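Local coordinates for protein female germline-specific tumor suppressor gld-1 (Caenorhabditis elegans, PDB 3K6T) that binds consensus sites in target mRNAs to regulate their translation in the germ line and embryo, and pairs as a homodimer through its Qua1 domain, at residues Thr6-Lys17 / Leu34-Leu45. Sequence-based numbering, arbitrary orientation.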
loop_
_atom_site.group_PDB
_atom_site.type_symbol
_atom_site.label_atom_id
_atom_site.label_comp_id
_atom_site.label_asym_id
_atom_site.label_seq_id
_atom_site.Cartn_x
_atom_site.Cartn_y
_atom_site.Cartn_z
ATOM N N THR A 6 -0.468 14.639 1.900
ATOM C CA THR A 6 -0.723 15.877 1.183
ATOM C C THR A 6 -1.791 15.601 0.145
ATOM O O THR A 6 -2.020 14.448 -0.233
ATOM C CB THR A 6 0.542 16.405 0.481
ATOM O OG1 THR A 6 0.838 15.594 -0.663
ATOM C CG2 THR A 6 1.728 16.386 1.437
ATOM N N VAL A 7 -2.449 16.654 -0.314
ATOM C CA VAL A 7 -3.481 16.496 -1.324
ATOM C C VAL A 7 -2.879 15.965 -2.622
ATOM O O VAL A 7 -3.511 15.179 -3.326
ATOM C CB VAL A 7 -4.238 17.816 -1.562
ATOM C CG1 VAL A 7 -5.180 17.689 -2.748
ATOM C CG2 VAL A 7 -5.009 18.201 -0.311
ATOM N N GLU A 8 -1.654 16.383 -2.926
ATOM C CA GLU A 8 -0.955 15.902 -4.116
ATOM C C GLU A 8 -0.653 14.404 -4.031
ATOM O O GLU A 8 -0.817 13.667 -5.005
ATOM C CB GLU A 8 0.343 16.688 -4.337
ATOM N N TYR A 9 -0.194 13.961 -2.867
ATOM C CA TYR A 9 0.050 12.538 -2.633
ATOM C C TYR A 9 -1.220 11.712 -2.850
ATOM O O TYR A 9 -1.189 10.665 -3.505
ATOM C CB TYR A 9 0.579 12.334 -1.218
ATOM C CG TYR A 9 0.891 10.901 -0.847
ATOM C CD1 TYR A 9 1.693 10.106 -1.659
ATOM C CD2 TYR A 9 0.413 10.355 0.343
ATOM C CE1 TYR A 9 1.987 8.801 -1.307
ATOM C CE2 TYR A 9 0.704 9.059 0.705
ATOM C CZ TYR A 9 1.484 8.281 -0.122
ATOM O OH TYR A 9 1.776 6.990 0.250
ATOM N N LEU A 10 -2.332 12.189 -2.295
ATOM C CA LEU A 10 -3.630 11.537 -2.458
ATOM C C LEU A 10 -3.983 11.408 -3.936
ATOM O O LEU A 10 -4.451 10.361 -4.395
ATOM C CB LEU A 10 -4.722 12.344 -1.739
ATOM C CG LEU A 10 -6.143 11.780 -1.754
ATOM C CD1 LEU A 10 -6.161 10.352 -1.224
ATOM C CD2 LEU A 10 -7.104 12.658 -0.950
ATOM N N ALA A 11 -3.785 12.499 -4.670
ATOM C CA ALA A 11 -4.024 12.513 -6.104
ATOM C C ALA A 11 -3.191 11.444 -6.809
ATOM O O ALA A 11 -3.691 10.731 -7.676
ATOM C CB ALA A 11 -3.722 13.891 -6.675
ATOM N N ASP A 12 -1.919 11.335 -6.438
ATOM C CA ASP A 12 -1.044 10.330 -7.038
ATOM C C ASP A 12 -1.555 8.915 -6.765
ATOM O O ASP A 12 -1.573 8.072 -7.660
ATOM C CB ASP A 12 0.396 10.484 -6.535
ATOM C CG ASP A 12 1.106 11.688 -7.144
ATOM O OD1 ASP A 12 0.667 12.159 -8.215
ATOM O OD2 ASP A 12 2.102 12.161 -6.553
ATOM N N LEU A 13 -1.980 8.661 -5.532
ATOM C CA LEU A 13 -2.477 7.331 -5.168
ATOM C C LEU A 13 -3.726 6.994 -5.961
ATOM O O LEU A 13 -3.877 5.885 -6.480
ATOM C CB LEU A 13 -2.794 7.259 -3.671
ATOM C CG LEU A 13 -1.651 7.510 -2.691
ATOM C CD1 LEU A 13 -2.220 7.571 -1.283
ATOM C CD2 LEU A 13 -0.571 6.436 -2.797
ATOM N N VAL A 14 -4.630 7.961 -6.051
ATOM C CA VAL A 14 -5.875 7.761 -6.773
ATOM C C VAL A 14 -5.609 7.511 -8.251
ATOM O O VAL A 14 -6.246 6.660 -8.868
ATOM C CB VAL A 14 -6.838 8.964 -6.599
ATOM C CG1 VAL A 14 -8.030 8.831 -7.532
ATOM C CG2 VAL A 14 -7.297 9.077 -5.137
ATOM N N LYS A 15 -4.674 8.252 -8.829
ATOM C CA LYS A 15 -4.298 7.991 -10.213
ATOM C C LYS A 15 -3.744 6.568 -10.378
ATOM O O LYS A 15 -4.040 5.893 -11.362
ATOM C CB LYS A 15 -3.277 9.018 -10.713
ATOM C CG LYS A 15 -3.185 9.099 -12.227
ATOM C CD LYS A 15 -1.853 9.680 -12.694
ATOM C CE LYS A 15 -1.714 9.600 -14.214
ATOM N NZ LYS A 15 -0.315 9.845 -14.680
ATOM N N GLU A 16 -2.936 6.114 -9.420
ATOM C CA GLU A 16 -2.367 4.763 -9.501
ATOM C C GLU A 16 -3.469 3.715 -9.376
ATOM O O GLU A 16 -3.439 2.687 -10.052
ATOM C CB GLU A 16 -1.269 4.548 -8.446
ATOM C CG GLU A 16 0.007 5.340 -8.740
ATOM C CD GLU A 16 1.185 4.959 -7.861
ATOM O OE1 GLU A 16 1.195 3.837 -7.307
ATOM O OE2 GLU A 16 2.113 5.787 -7.736
ATOM N N LYS A 17 -4.454 4.001 -8.526
ATOM C CA LYS A 17 -5.610 3.119 -8.339
ATOM C C LYS A 17 -6.412 2.966 -9.631
ATOM O O LYS A 17 -6.885 1.875 -9.959
ATOM C CB LYS A 17 -6.503 3.654 -7.216
ATOM C CG LYS A 17 -7.800 2.876 -6.979
ATOM C CD LYS A 17 -8.556 3.442 -5.773
ATOM C CE LYS A 17 -9.972 2.878 -5.665
ATOM N NZ LYS A 17 -9.975 1.399 -5.496
ATOM N N LEU A 34 -3.101 -0.317 -1.302
ATOM C CA LEU A 34 -3.333 0.995 -1.880
ATOM C C LEU A 34 -4.608 1.629 -1.323
ATOM O O LEU A 34 -4.609 2.804 -0.981
ATOM C CB LEU A 34 -3.390 0.903 -3.413
ATOM C CG LEU A 34 -3.766 2.182 -4.173
ATOM C CD1 LEU A 34 -2.823 3.345 -3.833
ATOM C CD2 LEU A 34 -3.781 1.918 -5.686
ATOM N N ASP A 35 -5.685 0.855 -1.236
ATOM C CA ASP A 35 -6.923 1.337 -0.592
ATOM C C ASP A 35 -6.697 1.726 0.874
ATOM O O ASP A 35 -7.222 2.738 1.343
ATOM C CB ASP A 35 -8.040 0.285 -0.669
ATOM C CG ASP A 35 -8.640 0.172 -2.050
ATOM O OD1 ASP A 35 -8.443 1.109 -2.848
ATOM O OD2 ASP A 35 -9.309 -0.848 -2.337
ATOM N N ASP A 36 -5.928 0.914 1.597
ATOM C CA ASP A 36 -5.585 1.221 2.986
ATOM C C ASP A 36 -4.879 2.578 3.063
ATOM O O ASP A 36 -5.157 3.376 3.951
ATOM C CB ASP A 36 -4.638 0.173 3.580
ATOM C CG ASP A 36 -5.307 -1.172 3.860
ATOM O OD1 ASP A 36 -6.544 -1.283 3.766
ATOM O OD2 ASP A 36 -4.564 -2.129 4.188
ATOM N N GLU A 37 -3.941 2.819 2.150
ATOM C CA GLU A 37 -3.135 4.051 2.176
ATOM C C GLU A 37 -3.987 5.273 1.811
ATOM O O GLU A 37 -3.838 6.345 2.386
ATOM C CB GLU A 37 -1.910 3.931 1.243
ATOM C CG GLU A 37 -0.987 5.149 1.210
ATOM C CD GLU A 37 -0.212 5.357 2.518
ATOM O OE1 GLU A 37 -0.541 4.713 3.541
ATOM O OE2 GLU A 37 0.739 6.166 2.521
ATOM N N ILE A 38 -4.885 5.098 0.852
ATOM C CA ILE A 38 -5.799 6.167 0.468
ATOM C C ILE A 38 -6.667 6.557 1.665
ATOM O O ILE A 38 -6.832 7.740 1.962
ATOM C CB ILE A 38 -6.656 5.751 -0.742
ATOM C CG1 ILE A 38 -5.769 5.678 -1.992
ATOM C CG2 ILE A 38 -7.832 6.721 -0.944
ATOM C CD1 ILE A 38 -6.480 5.167 -3.241
ATOM N N GLY A 39 -7.187 5.547 2.362
ATOM C CA GLY A 39 -7.972 5.749 3.569
ATOM C C GLY A 39 -7.217 6.508 4.645
ATOM O O GLY A 39 -7.735 7.462 5.216
ATOM N N ARG A 40 -5.982 6.097 4.908
ATOM C CA ARG A 40 -5.156 6.747 5.919
ATOM C C ARG A 40 -4.862 8.215 5.583
ATOM O O ARG A 40 -4.862 9.073 6.461
ATOM C CB ARG A 40 -3.843 5.991 6.109
ATOM C CG ARG A 40 -2.934 6.624 7.163
ATOM C CD ARG A 40 -1.534 6.012 7.144
ATOM N NE ARG A 40 -0.750 6.439 5.984
ATOM C CZ ARG A 40 -0.151 7.623 5.882
ATOM N NH1 ARG A 40 -0.250 8.512 6.866
ATOM N NH2 ARG A 40 0.542 7.923 4.791
ATOM N N VAL A 41 -4.585 8.487 4.313
ATOM C CA VAL A 41 -4.304 9.844 3.859
ATOM C C VAL A 41 -5.547 10.748 3.946
ATOM O O VAL A 41 -5.453 11.897 4.358
ATOM C CB VAL A 41 -3.753 9.851 2.415
ATOM C CG1 VAL A 41 -3.606 11.289 1.902
ATOM C CG2 VAL A 41 -2.418 9.148 2.367
ATOM N N ARG A 42 -6.702 10.230 3.546
ATOM C CA ARG A 42 -7.943 10.990 3.673
ATOM C C ARG A 42 -8.227 11.321 5.139
ATOM O O ARG A 42 -8.611 12.438 5.468
ATOM C CB ARG A 42 -9.121 10.214 3.085
ATOM C CG ARG A 42 -9.101 10.069 1.571
ATOM C CD ARG A 42 -10.460 9.577 1.086
ATOM N NE ARG A 42 -10.428 9.030 -0.268
ATOM C CZ ARG A 42 -10.579 9.752 -1.373
ATOM N NH1 ARG A 42 -10.759 11.066 -1.292
ATOM N NH2 ARG A 42 -10.546 9.158 -2.561
ATOM N N VAL A 43 -8.036 10.342 6.012
ATOM C CA VAL A 43 -8.253 10.556 7.442
ATOM C C VAL A 43 -7.286 11.608 7.977
ATOM O O VAL A 43 -7.686 12.515 8.717
ATOM C CB VAL A 43 -8.121 9.246 8.253
ATOM C CG1 VAL A 43 -8.040 9.544 9.753
ATOM C CG2 VAL A 43 -9.285 8.328 7.955
ATOM N N ALA A 44 -6.017 11.497 7.588
ATOM C CA ALA A 44 -5.002 12.459 8.012
ATOM C C ALA A 44 -5.322 13.876 7.539
ATOM O O ALA A 44 -5.153 14.839 8.286
ATOM C CB ALA A 44 -3.612 12.036 7.524
ATOM N N LEU A 45 -5.774 14.000 6.294
ATOM C CA LEU A 45 -6.138 15.304 5.750
ATOM C C LEU A 45 -7.303 15.881 6.546
ATOM O O LEU A 45 -7.283 17.043 6.946
ATOM C CB LEU A 45 -6.504 15.188 4.263
ATOM C CG LEU A 45 -5.331 14.891 3.323
ATOM C CD1 LEU A 45 -5.821 14.589 1.904
ATOM C CD2 LEU A 45 -4.340 16.057 3.321
#
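L13 projects from helix 7-20 into a hole formed by L34, E37, I38 and V41 of helix 28-49, a knobs-into-holes fit. Its CB lies 3.8 Å from I38 CG1 and close to L34 CD1. With CG anti to the carbonyl carbon (chi1 -60°), the branch reaches onward: CD1 meets E37 CG at 3.7 Å and V41 CG2, and also lies over one face of the Y9 ring, offset toward its rim, while CD2 turns back to L34 CD1. A branched aliphatic chain suits a place with apolar neighbours on several sides. Beside it, V41 CG2 packs 3.5 Å from Y9 CE2. Tyrosine suits this spot because its ring packs against V41 and L13 while its OH donates to E37 OE2 at 2.6 Å, which accepts with its anti lone pair, ring and carboxylate planes 81° apart. R40 grips the same carboxylate with NE to OE1 and NH2 to OE2, both from above its plane; OE2 therefore accepts from Y9 OH and R40 NH2. A glutamine in place of E37 would probably leave R40 without its countercharge and weaken the two-pronged grip that fixes the group beside Y9. On the other flank L10 sits among I38, V41, R42 and L45, its CD2 3.7 Å from L45 CD1. Nearer the turn, K17, whose CB packs on L34 CD2 and whose long chain reaches the rim, bridges E31 and, at 3.1 Å from NZ, D35 OD1. The helices run nearly antiparallel (156°) as the Qua1 helix-turn-helix; the second subunit packs against Y9, E16 and E37, its R32 bonding Y9 OH and its N29 and V30 bonding E16.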